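Side-chain contacts in aspartate aminotransferase (Plasmodium falciparum, PDB 3K7Y), which probably catalyses the reversible transfer of an amino group from L-aspartate to 2-oxoglutarate, using pyridoxal 5'-phosphate as cofactor: residues N223-E226 and I231-F234; L80-I85 and K91-K96; A365-T370 and C399-Q404; R21-D26 and K31-I36. All coordinates share one frame; numbering follows the deposited sequence.

In the fold
The four contacts illustrate how chemistry follows position. None is a true core contact: contacts 1 and 4 lie at the surface, whereas contacts 2 and 3 are partly buried. Contacts 1 and 2 belong to the large domain and meet directly, because Arg232 of contact 1 reaches the carbonyl end of helix 75-86, on which contact 2 is built. Contacts 3 and 4 lie on the opposite side of the chain's centre, in the region assembled from both chain ends, and graze each other through Lys369 and Glu22. A carboxylate-guanidinium pair carries contact 1; an ammonium on backbone carbonyls, with a packed phenylalanine ring, carries contact 4; contacts 2 and 3 rest chiefly on van der Waals packing.

Contact 1. Residues N223-E226 and I231-F234; sequences NLEE and IRKF
Glu225 and Arg232 form a surface salt bridge that ties the loop after strand 209-214 to helix 229-235, the helix that loop leads into. Its ionic link runs from Glu225 OE1 to Arg232 NH1 at 3.0 Å. OE1 arrives in the guanidinium plane, at its edge, but the carboxylate is turned almost perpendicular, the two planes lying 84° apart. The pair is therefore joined through one nitrogen and not as a two-pronged bridge. The aliphatic part of the glutamate adds to the contact: CB of Glu225 lies 3.5 Å from NH1 of Arg232, and CA of Glu225 sits over one face of the guanidinium.

Strands 209-214 and 241-246 are parallel neighbours in the central sheet of the large domain, and the loop and helix linked here make up the beta-alpha-beta crossover between them. On the loop side, Asn223 closes an Asx turn, its OD1 accepting from Glu225 N at 2.8 Å, and so helps to set the backbone from which the glutamate extends. On the helix side, the Arg232 chain, extended from CG to NE, carries the guanidinium across to Glu225. Its NE donates to Ile85 O and its NH2, weakly, to Leu84 O, both near the carboxyl end of helix 75-86, whose partial negative charge would probably suit the guanidinium.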
loop_
_atom_site.group_PDB
_atom_site.type_symbol
_atom_site.label_atom_id
_atom_site.label_comp_id
_atom_site.label_asym_id
_atom_site.label_seq_id
_atom_site.Cartn_x
_atom_site.Cartn_y
_atom_site.Cartn_z
ATOM N N ASN A 223 4.923 28.418 13.439
ATOM C CA ASN A 223 6.118 27.818 12.872
ATOM C C ASN A 223 5.950 26.323 12.968
ATOM O O ASN A 223 5.478 25.823 13.983
ATOM C CB ASN A 223 7.374 28.274 13.629
ATOM C CG ASN A 223 8.671 27.705 13.045
ATOM O OD1 ASN A 223 8.660 26.783 12.225
ATOM N ND2 ASN A 223 9.795 28.254 13.477
ATOM N N LEU A 224 6.322 25.608 11.911
ATOM C CA LEU A 224 6.079 24.166 11.857
ATOM C C LEU A 224 7.279 23.366 12.341
ATOM O O LEU A 224 7.202 22.144 12.484
ATOM C CB LEU A 224 5.615 23.721 10.461
ATOM C CG LEU A 224 6.619 23.816 9.319
ATOM C CD1 LEU A 224 7.348 22.502 9.169
ATOM C CD2 LEU A 224 5.912 24.165 8.032
ATOM N N GLU A 225 8.384 24.046 12.601
ATOM C CA GLU A 225 9.492 23.383 13.260
ATOM C C GLU A 225 9.196 23.291 14.745
ATOM O O GLU A 225 9.701 22.400 15.409
ATOM C CB GLU A 225 10.822 24.088 13.002
ATOM C CG GLU A 225 11.282 24.008 11.553
ATOM C CD GLU A 225 12.759 24.336 11.358
ATOM O OE1 GLU A 225 13.401 23.655 10.528
ATOM O OE2 GLU A 225 13.288 25.254 12.025
ATOM N N GLU A 226 8.366 24.207 15.252
ATOM C CA GLU A 226 7.933 24.182 16.659
ATOM C C GLU A 226 7.333 22.815 17.004
ATOM O O GLU A 226 7.816 22.138 17.910
ATOM C CB GLU A 226 6.914 25.298 16.972
ATOM C CG GLU A 226 7.472 26.650 17.463
ATOM C CD GLU A 226 6.434 27.482 18.260
ATOM O OE1 GLU A 226 6.151 27.092 19.419
ATOM O OE2 GLU A 226 5.913 28.519 17.745
ATOM N N ILE A 231 11.353 16.183 19.472
ATOM C CA ILE A 231 12.160 15.278 18.670
ATOM C C ILE A 231 13.561 15.849 18.536
ATOM O O ILE A 231 14.547 15.134 18.742
ATOM C CB ILE A 231 11.530 15.018 17.288
ATOM C CG1 ILE A 231 10.264 14.186 17.454
ATOM C CG2 ILE A 231 12.507 14.291 16.373
ATOM C CD1 ILE A 231 9.450 14.015 16.198
ATOM N N ARG A 232 13.645 17.137 18.212
ATOM C CA ARG A 232 14.943 17.786 18.008
ATOM C C ARG A 232 15.747 17.899 19.300
ATOM O O ARG A 232 16.964 17.686 19.314
ATOM C CB ARG A 232 14.778 19.137 17.316
ATOM C CG ARG A 232 14.606 18.977 15.817
ATOM C CD ARG A 232 13.984 20.186 15.188
ATOM N NE ARG A 232 13.314 19.861 13.934
ATOM C CZ ARG A 232 13.140 20.726 12.941
ATOM N NH1 ARG A 232 13.615 21.957 13.046
ATOM N NH2 ARG A 232 12.511 20.362 11.830
ATOM N N LYS A 233 15.053 18.192 20.388
ATOM C CA LYS A 233 15.678 18.175 21.695
ATOM C C LYS A 233 16.215 16.767 22.000
ATOM O O LYS A 233 17.390 16.626 22.322
ATOM C CB LYS A 233 14.718 18.698 22.764
ATOM C CG LYS A 233 15.431 19.482 23.836
ATOM C CD LYS A 233 14.576 20.598 24.450
ATOM C CE LYS A 233 15.327 21.204 25.648
ATOM N NZ LYS A 233 14.612 22.293 26.379
ATOM N N PHE A 234 15.365 15.743 21.856
ATOM C CA PHE A 234 15.767 14.325 21.934
ATOM C C PHE A 234 17.051 14.017 21.166
ATOM O O PHE A 234 17.931 13.308 21.657
ATOM C CB PHE A 234 14.679 13.439 21.337
ATOM C CG PHE A 234 13.821 12.743 22.344
ATOM C CD1 PHE A 234 12.663 13.337 22.830
ATOM C CD2 PHE A 234 14.135 11.463 22.766
ATOM C CE1 PHE A 234 11.852 12.676 23.750
ATOM C CE2 PHE A 234 13.327 10.805 23.688
ATOM C CZ PHE A 234 12.188 11.417 24.178
#

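Contact 2. Residues L80-I85 and K91-K96; sequences LTQNLI and KYIEDK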
loop_
_atom_site.group_PDB
_atom_site.type_symbol
_atom_site.label_atom_id
_atom_site.label_comp_id
_atom_site.label_asym_id
_atom_site.label_seq_id
_atom_site.Cartn_x
_atom_site.Cartn_y
_atom_site.Cartn_z
ATOM N N LEU A 80 15.201 14.697 1.849
ATOM C CA LEU A 80 14.263 15.818 1.839
ATOM C C LEU A 80 13.260 15.704 2.978
ATOM O O LEU A 80 13.038 16.655 3.718
ATOM C CB LEU A 80 13.518 15.883 0.511
ATOM C CG LEU A 80 14.257 16.555 -0.633
ATOM C CD1 LEU A 80 13.623 16.134 -1.931
ATOM C CD2 LEU A 80 14.238 18.071 -0.484
ATOM N N THR A 81 12.685 14.515 3.107
ATOM C CA THR A 81 11.658 14.192 4.090
ATOM C C THR A 81 12.164 14.361 5.516
ATOM O O THR A 81 11.544 15.049 6.319
ATOM C CB THR A 81 11.134 12.752 3.832
ATOM O OG1 THR A 81 10.127 12.797 2.817
ATOM C CG2 THR A 81 10.552 12.134 5.062
ATOM N N GLN A 82 13.305 13.756 5.819
ATOM C CA GLN A 82 13.794 13.771 7.181
ATOM C C GLN A 82 14.286 15.148 7.615
ATOM O O GLN A 82 14.388 15.418 8.811
ATOM C CB GLN A 82 14.824 12.676 7.430
ATOM C CG GLN A 82 15.944 12.648 6.451
ATOM C CD GLN A 82 16.998 11.615 6.804
ATOM O OE1 GLN A 82 16.740 10.683 7.573
ATOM N NE2 GLN A 82 18.200 11.772 6.234
ATOM N N ASN A 83 14.561 16.030 6.658
ATOM C CA ASN A 83 14.798 17.433 6.997
ATOM C C ASN A 83 13.644 17.957 7.861
ATOM O O ASN A 83 13.863 18.578 8.906
ATOM C CB ASN A 83 14.967 18.299 5.738
ATOM C CG ASN A 83 15.423 19.716 6.056
ATOM O OD1 ASN A 83 16.597 20.036 5.900
ATOM N ND2 ASN A 83 14.496 20.568 6.511
ATOM N N LEU A 84 12.417 17.664 7.435
ATOM C CA LEU A 84 11.237 18.202 8.083
ATOM C C LEU A 84 11.149 17.819 9.546
ATOM O O LEU A 84 10.717 18.629 10.353
ATOM C CB LEU A 84 9.967 17.801 7.333
ATOM C CG LEU A 84 9.866 18.254 5.875
ATOM C CD1 LEU A 84 8.520 17.865 5.288
ATOM C CD2 LEU A 84 10.073 19.746 5.770
ATOM N N ILE A 85 11.565 16.607 9.903
ATOM C CA ILE A 85 11.457 16.218 11.302
ATOM C C ILE A 85 12.685 16.553 12.124
ATOM O O ILE A 85 12.552 16.965 13.266
ATOM C CB ILE A 85 10.993 14.755 11.534
ATOM C CG1 ILE A 85 11.983 13.753 10.945
ATOM C CG2 ILE A 85 9.542 14.540 11.031
ATOM C CD1 ILE A 85 11.818 13.460 9.464
ATOM N N LYS A 91 22.854 16.223 13.585
ATOM C CA LYS A 91 23.914 15.265 13.941
ATOM C C LYS A 91 23.622 13.888 13.310
ATOM O O LYS A 91 24.537 13.134 12.987
ATOM C CB LYS A 91 23.999 15.113 15.474
ATOM C CG LYS A 91 24.593 16.294 16.258
ATOM C CD LYS A 91 26.111 16.160 16.418
ATOM C CE LYS A 91 26.615 16.741 17.744
ATOM N NZ LYS A 91 26.669 18.225 17.766
ATOM N N TYR A 92 22.334 13.583 13.144
ATOM C CA TYR A 92 21.855 12.291 12.672
ATOM C C TYR A 92 21.833 12.155 11.153
ATOM O O TYR A 92 22.227 11.122 10.627
ATOM C CB TYR A 92 20.446 12.026 13.200
ATOM C CG TYR A 92 20.329 11.612 14.657
ATOM C CD1 TYR A 92 19.088 11.648 15.307
ATOM C CD2 TYR A 92 21.437 11.174 15.386
ATOM C CE1 TYR A 92 18.956 11.258 16.642
ATOM C CE2 TYR A 92 21.315 10.780 16.725
ATOM C CZ TYR A 92 20.072 10.828 17.343
ATOM O OH TYR A 92 19.940 10.441 18.655
ATOM N N ILE A 93 21.356 13.183 10.457
ATOM C CA ILE A 93 21.150 13.126 9.006
ATOM C C ILE A 93 22.433 12.899 8.195
ATOM O O ILE A 93 22.578 11.862 7.539
ATOM C CB ILE A 93 20.408 14.373 8.471
ATOM C CG1 ILE A 93 19.006 14.458 9.074
ATOM C CG2 ILE A 93 20.305 14.324 6.956
ATOM C CD1 ILE A 93 18.235 15.715 8.712
ATOM N N GLU A 94 23.360 13.853 8.239
ATOM C CA GLU A 94 24.564 13.766 7.400
ATOM C C GLU A 94 25.580 12.707 7.878
ATOM O O GLU A 94 26.539 12.402 7.170
ATOM C CB GLU A 94 25.214 15.154 7.190
ATOM C CG GLU A 94 26.346 15.555 8.165
ATOM C CD GLU A 94 25.855 15.875 9.576
ATOM O OE1 GLU A 94 25.157 15.030 10.188
ATOM O OE2 GLU A 94 26.186 16.977 10.075
ATOM N N ASP A 95 25.355 12.155 9.072
ATOM C CA ASP A 95 26.132 11.016 9.573
ATOM C C ASP A 95 25.499 9.666 9.220
ATOM O O ASP A 95 25.896 8.616 9.764
ATOM C CB ASP A 95 26.319 11.121 11.084
ATOM C CG ASP A 95 27.367 12.139 11.468
ATOM O OD1 ASP A 95 27.734 12.974 10.613
ATOM O OD2 ASP A 95 27.826 12.106 12.629
ATOM N N LYS A 96 24.522 9.716 8.305
ATOM C CA LYS A 96 23.785 8.546 7.807
ATOM C C LYS A 96 23.345 7.602 8.932
ATOM O O LYS A 96 23.581 6.393 8.868
ATOM C CB LYS A 96 24.605 7.788 6.746
ATOM C CG LYS A 96 24.561 8.377 5.332
ATOM C CD LYS A 96 25.649 9.428 5.105
ATOM C CE LYS A 96 26.092 9.505 3.634
ATOM N NZ LYS A 96 25.023 10.011 2.724
#
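Gln82 is the first residue of 80-85 to meet the other segment, and it does so with the nitrogen end of its amide. NE2 of Gln82 rests 3.4 Å from CG2 of Ile93 and about 4.0 Å from its CG1, a polar group laid against a branched hydrocarbon with no hydrogen bond between them. CG of Gln82 stands between its own backbone N and carbonyl carbon (chi1 52°), and from there the extended chain carries the amide past the isoleucine, the two side chains running in opposite directions. The backbone of the same residue is also touched: CD1 of Ile93 lies 3.9 Å from Gln82 O.

One position on, Asn83 offers its backbone, with CA 4.2 Å from the same CD1 of Ile93. The isoleucine therefore spreads over the helix: CG2 and CG1 meet the glutamine amide, and CD1 reaches on to the main chain. This is the junction at which helix 75-86 of the large domain gives way to the loop before strand 98-104, an outer strand of the central sheet. Gln82 and Ile93 both pack on Ile98 of that strand, and Gln82 also reaches Thr100 and His262.

Further along, Leu84 O accepts from Gln217 NE2, and Ile85 packs on His262. In the partner segment a type I turn from Ile93 to Lys96 follows, closed by Lys96 N to Ile93 O at 3.0 Å, while Tyr92, next to Ile93, is anchored by its OH to Ile239 O.

Contact 3. Residues A365-T370 and C399-Q404; sequences AEHLKT and CLSLSQ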
loop_
_atom_site.group_PDB
_atom_site.type_symbol
_atom_site.label_atom_id
_atom_site.label_comp_id
_atom_site.label_asym_id
_atom_site.label_seq_id
_atom_site.Cartn_x
_atom_site.Cartn_y
_atom_site.Cartn_z
ATOM N N ALA A 365 -24.254 13.536 21.701
ATOM C CA ALA A 365 -23.862 13.164 20.341
ATOM C C ALA A 365 -25.000 12.630 19.469
ATOM O O ALA A 365 -25.082 12.965 18.283
ATOM C CB ALA A 365 -22.704 12.173 20.378
ATOM N N GLU A 366 -25.871 11.809 20.048
ATOM C CA GLU A 366 -26.927 11.162 19.279
ATOM C C GLU A 366 -28.177 12.027 19.233
ATOM O O GLU A 366 -29.105 11.750 18.477
ATOM C CB GLU A 366 -27.223 9.751 19.823
ATOM C CG GLU A 366 -27.467 8.670 18.748
ATOM C CD GLU A 366 -26.322 8.562 17.719
ATOM O OE1 GLU A 366 -26.627 8.397 16.519
ATOM O OE2 GLU A 366 -25.124 8.649 18.097
ATOM N N HIS A 367 -28.198 13.082 20.040
ATOM C CA HIS A 367 -29.283 14.051 19.974
ATOM C C HIS A 367 -28.940 15.169 19.007
ATOM O O HIS A 367 -29.823 15.861 18.510
ATOM C CB HIS A 367 -29.619 14.642 21.349
ATOM C CG HIS A 367 -31.055 15.031 21.480
ATOM N ND1 HIS A 367 -31.696 15.826 20.549
ATOM C CD2 HIS A 367 -31.992 14.694 22.398
ATOM C CE1 HIS A 367 -32.961 15.978 20.900
ATOM N NE2 HIS A 367 -33.168 15.300 22.018
ATOM N N LEU A 368 -27.652 15.348 18.752
ATOM C CA LEU A 368 -27.190 16.372 17.842
ATOM C C LEU A 368 -27.417 15.943 16.411
ATOM O O LEU A 368 -27.084 16.676 15.479
ATOM C CB LEU A 368 -25.700 16.633 18.053
ATOM C CG LEU A 368 -25.210 17.779 18.949
ATOM C CD1 LEU A 368 -23.692 17.841 18.923
ATOM C CD2 LEU A 368 -25.791 19.126 18.539
ATOM N N LYS A 369 -27.964 14.742 16.241
ATOM C CA LYS A 369 -28.233 14.193 14.915
ATOM C C LYS A 369 -29.676 14.416 14.476
ATOM O O LYS A 369 -29.941 14.450 13.278
ATOM C CB LYS A 369 -27.823 12.720 14.832
ATOM C CG LYS A 369 -26.304 12.549 14.797
ATOM C CD LYS A 369 -25.820 11.097 14.823
ATOM C CE LYS A 369 -24.284 11.064 14.824
ATOM N NZ LYS A 369 -23.692 9.930 15.591
ATOM N N THR A 370 -30.590 14.611 15.436
ATOM C CA THR A 370 -31.985 14.990 15.128
ATOM C C THR A 370 -31.991 16.339 14.408
ATOM O O THR A 370 -32.829 16.604 13.543
ATOM C CB THR A 370 -32.938 15.017 16.378
ATOM O OG1 THR A 370 -32.814 16.256 17.085
ATOM C CG2 THR A 370 -32.654 13.870 17.340
ATOM N N CYS A 399 -26.338 24.149 22.593
ATOM C CA CYS A 399 -26.914 24.659 23.822
ATOM C C CYS A 399 -28.327 24.118 23.966
ATOM O O CYS A 399 -28.643 23.482 24.965
ATOM C CB CYS A 399 -26.890 26.188 23.815
ATOM S SG CYS A 399 -25.195 26.899 23.759
ATOM N N LEU A 400 -29.162 24.345 22.952
ATOM C CA LEU A 400 -30.535 23.821 22.920
ATOM C C LEU A 400 -30.509 22.378 23.365
ATOM O O LEU A 400 -31.231 21.955 24.286
ATOM C CB LEU A 400 -31.110 23.900 21.495
ATOM C CG LEU A 400 -32.625 23.748 21.307
ATOM C CD1 LEU A 400 -33.059 24.249 19.926
ATOM C CD2 LEU A 400 -33.090 22.319 21.531
ATOM N N SER A 401 -29.636 21.638 22.698
ATOM C CA SER A 401 -29.510 20.230 22.944
ATOM C C SER A 401 -28.991 19.941 24.339
ATOM O O SER A 401 -29.440 18.997 24.995
ATOM C CB SER A 401 -28.600 19.612 21.935
ATOM O OG SER A 401 -28.943 18.265 21.870
ATOM N N LEU A 402 -28.060 20.766 24.805
ATOM C CA LEU A 402 -27.493 20.576 26.121
ATOM C C LEU A 402 -28.516 20.762 27.222
ATOM O O LEU A 402 -28.480 20.055 28.232
ATOM C CB LEU A 402 -26.304 21.499 26.328
ATOM C CG LEU A 402 -25.002 20.739 26.101
ATOM C CD1 LEU A 402 -23.826 21.678 25.862
ATOM C CD2 LEU A 402 -24.756 19.813 27.287
ATOM N N SER A 403 -29.442 21.695 27.009
ATOM C CA SER A 403 -30.407 22.058 28.033
ATOM C C SER A 403 -31.466 20.988 28.279
ATOM O O SER A 403 -32.080 20.975 29.345
ATOM C CB SER A 403 -31.067 23.389 27.705
ATOM O OG SER A 403 -32.338 23.493 28.343
ATOM N N GLN A 404 -31.688 20.101 27.310
ATOM C CA GLN A 404 -32.620 18.993 27.520
ATOM C C GLN A 404 -32.029 17.934 28.452
ATOM O O GLN A 404 -31.949 16.761 28.080
ATOM C CB GLN A 404 -32.992 18.310 26.207
ATOM C CG GLN A 404 -33.656 19.170 25.160
ATOM C CD GLN A 404 -34.177 18.339 23.992
ATOM O OE1 GLN A 404 -33.960 17.126 23.937
ATOM N NE2 GLN A 404 -34.874 18.990 23.059
#
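Ser401 turns its OG to the far side from the backbone N (chi1 -156°), which brings the hydroxyl up to the CB-CG base of the His367 side chain, while Gln404 has CG beside its own N (chi1 -60°) and then runs extended to the imidazole. Ser401 lies in the last turn of helix 390-403, the C-terminal helix of the small domain of the aminotransferase fold, and Gln404 follows directly after it. The opposing segment, 365-370, is a loop with helix-like turns that leads into the short strand 373-374.

The histidine is engaged at two levels. Near the backbone, its CB lies 3.7 Å from Ser401 OG, and CG of His367 is 3.9 Å from that same oxygen. Further out, NE2 of His367 approaches OE1 of Gln404 to 2.8 Å, yet the angle is too poor for a hydrogen bond: the oxygen comes obliquely to the ring, and the ring and amide planes stand 86° apart. Gln404 also touches a crystal neighbour, which may influence where its amide lies.

Within the loop, Lys369 NZ and Glu366 OE2 form a salt bridge of 3.2 Å, and Thr370 OG1 makes a weak hydrogen bond to His367 O. These local links span the turns on which the histidine is mounted. Deeper in the contact, Leu368 packs on Ile373 and Ile375, and Ser401 on Ile364. There the contact passes to carbon, CD2 of Leu368 coming within 4.4 Å of CB of Ser401.

Contact 4. Residues R21-D26 and K31-I36; sequences REFKED and KINLSI
Lys31 NZ holds two backbone carbonyls at once, donating to Phe23 O at 2.8 Å and to Asp26 O at 3.0 Å. The ammonium lies in the carbonyl plane of Phe23 but is tilted 25° from that of Asp26. A bend in the lysine chain at chi3 (-58°) folds its end back to reach both. Because Phe23 is the last residue of helix 15-23, the charge sits at the carboxyl end of that helix, where it would probably be favoured.

The same lysine supports the phenylalanine ring, its CB meeting Phe23 CE1 edge-on, near the ring plane, at 3.5 Å. Lys24 CE lies over one face of the ring and Asn33 CA over the opposite face, both offset toward the rim. The Asn33 side chain runs alongside the ring, pointing the same way, amide and ring planes 21° apart. The helix is thereby joined to strand 32-33, which pairs in parallel with strand 373-374 in the small domain. Nearer the root of the ring, Ile36 CD1 packs obliquely 4.1 Å from Phe23 CD2, and the Ile36 side chain is about 11 Å from the bound pyridoxal phosphate. Arg21, two residues earlier on the helix, packs against Asn276 of the second subunit.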
loop_
_atom_site.group_PDB
_atom_site.type_symbol
_atom_site.label_atom_id
_atom_site.label_comp_id
_atom_site.label_asym_id
_atom_site.label_seq_id
_atom_site.Cartn_x
_atom_site.Cartn_y
_atom_site.Cartn_z
ATOM N N ARG A 21 -20.996 6.848 7.433
ATOM C CA ARG A 21 -22.262 6.354 6.911
ATOM C C ARG A 21 -23.292 7.445 7.112
ATOM O O ARG A 21 -23.778 8.034 6.147
ATOM C CB ARG A 21 -22.709 5.063 7.633
ATOM C CG ARG A 21 -22.143 3.762 7.041
ATOM C CD ARG A 21 -22.810 2.507 7.613
ATOM N NE ARG A 21 -22.500 1.316 6.812
ATOM C CZ ARG A 21 -23.103 0.130 6.930
ATOM N NH1 ARG A 21 -24.068 -0.053 7.828
ATOM N NH2 ARG A 21 -22.743 -0.881 6.143
ATOM N N GLU A 22 -23.568 7.745 8.378
ATOM C CA GLU A 22 -24.630 8.669 8.751
ATOM C C GLU A 22 -24.613 10.050 8.057
ATOM O O GLU A 22 -25.676 10.556 7.672
ATOM C CB GLU A 22 -24.710 8.807 10.279
ATOM C CG GLU A 22 -25.861 9.682 10.792
ATOM C CD GLU A 22 -27.239 9.294 10.248
ATOM O OE1 GLU A 22 -28.232 9.472 10.993
ATOM O OE2 GLU A 22 -27.346 8.819 9.095
ATOM N N PHE A 23 -23.436 10.655 7.889
ATOM C CA PHE A 23 -23.394 11.969 7.256
ATOM C C PHE A 23 -24.071 11.917 5.885
ATOM O O PHE A 23 -24.980 12.692 5.607
ATOM C CB PHE A 23 -21.972 12.541 7.172
ATOM C CG PHE A 23 -21.898 13.897 6.505
ATOM C CD1 PHE A 23 -23.023 14.727 6.434
ATOM C CD2 PHE A 23 -20.705 14.355 5.973
ATOM C CE1 PHE A 23 -22.969 15.971 5.821
ATOM C CE2 PHE A 23 -20.642 15.603 5.357
ATOM C CZ PHE A 23 -21.781 16.413 5.285
ATOM N N LYS A 24 -23.660 10.971 5.050
ATOM C CA LYS A 24 -24.188 10.884 3.689
ATOM C C LYS A 24 -25.313 9.841 3.534
ATOM O O LYS A 24 -25.376 9.142 2.522
ATOM C CB LYS A 24 -23.043 10.619 2.697
ATOM C CG LYS A 24 -21.956 11.709 2.654
ATOM C CD LYS A 24 -22.190 12.722 1.523
ATOM C CE LYS A 24 -21.285 13.957 1.641
ATOM N NZ LYS A 24 -19.833 13.667 1.483
ATOM N N GLU A 25 -26.199 9.746 4.528
ATOM C CA GLU A 25 -27.304 8.774 4.496
ATOM C C GLU A 25 -28.690 9.401 4.747
ATOM O O GLU A 25 -29.695 8.687 4.821
ATOM C CB GLU A 25 -27.047 7.616 5.479
ATOM C CG GLU A 25 -28.117 6.507 5.456
ATOM C CD GLU A 25 -28.205 5.712 6.755
ATOM O OE1 GLU A 25 -29.247 5.804 7.447
ATOM O OE2 GLU A 25 -27.233 4.992 7.078
ATOM N N ASP A 26 -28.755 10.725 4.875
ATOM C CA ASP A 26 -30.050 11.385 5.047
ATOM C C ASP A 26 -30.341 12.450 3.984
ATOM O O ASP A 26 -29.428 12.935 3.303
ATOM C CB ASP A 26 -30.201 11.963 6.457
ATOM C CG ASP A 26 -31.648 12.342 6.780
ATOM O OD1 ASP A 26 -32.497 11.424 6.906
ATOM O OD2 ASP A 26 -31.937 13.561 6.908
ATOM N N LYS A 31 -26.867 19.768 6.108
ATOM C CA LYS A 31 -26.206 18.777 6.936
ATOM C C LYS A 31 -24.812 19.300 7.259
ATOM O O LYS A 31 -24.174 19.938 6.420
ATOM C CB LYS A 31 -26.127 17.428 6.220
ATOM C CG LYS A 31 -27.370 16.557 6.379
ATOM C CD LYS A 31 -27.193 15.158 5.772
ATOM C CE LYS A 31 -26.854 15.185 4.274
ATOM N NZ LYS A 31 -26.606 13.832 3.701
ATOM N N ILE A 32 -24.361 19.055 8.486
ATOM C CA ILE A 32 -23.042 19.515 8.926
ATOM C C ILE A 32 -22.092 18.376 9.313
ATOM O O ILE A 32 -22.439 17.462 10.067
ATOM C CB ILE A 32 -23.127 20.587 10.041
ATOM C CG1 ILE A 32 -23.855 21.830 9.517
ATOM C CG2 ILE A 32 -21.741 20.981 10.523
ATOM C CD1 ILE A 32 -24.334 22.796 10.584
ATOM N N ASN A 33 -20.876 18.505 8.792
ATOM C CA ASN A 33 -19.821 17.503 8.773
ATOM C C ASN A 33 -18.713 17.795 9.771
ATOM O O ASN A 33 -17.758 18.498 9.436
ATOM C CB ASN A 33 -19.195 17.552 7.380
ATOM C CG ASN A 33 -19.193 18.981 6.776
ATOM O OD1 ASN A 33 -20.246 19.515 6.405
ATOM N ND2 ASN A 33 -18.010 19.589 6.680
ATOM N N LEU A 34 -18.817 17.272 10.987
ATOM C CA LEU A 34 -17.812 17.592 12.011
ATOM C C LEU A 34 -17.097 16.372 12.592
ATOM O O LEU A 34 -16.668 16.390 13.740
ATOM C CB LEU A 34 -18.428 18.437 13.138
ATOM C CG LEU A 34 -19.165 19.750 12.823
ATOM C CD1 LEU A 34 -19.762 20.349 14.079
ATOM C CD2 LEU A 34 -18.269 20.777 12.130
ATOM N N SER A 35 -16.942 15.329 11.786
ATOM C CA SER A 35 -16.400 14.053 12.253
ATOM C C SER A 35 -15.229 13.608 11.389
ATOM O O SER A 35 -14.267 12.998 11.875
ATOM C CB SER A 35 -17.488 12.993 12.195
ATOM O OG SER A 35 -18.000 12.923 10.878
ATOM N N ILE A 36 -15.347 13.919 10.098
ATOM C CA ILE A 36 -14.350 13.633 9.066
ATOM C C ILE A 36 -12.928 14.030 9.478
ATOM O O ILE A 36 -12.701 15.124 10.004
ATOM C CB ILE A 36 -14.737 14.311 7.696
ATOM C CG1 ILE A 36 -15.799 15.421 7.877
ATOM C CG2 ILE A 36 -15.191 13.266 6.675
ATOM C CD1 ILE A 36 -17.273 14.934 8.054
#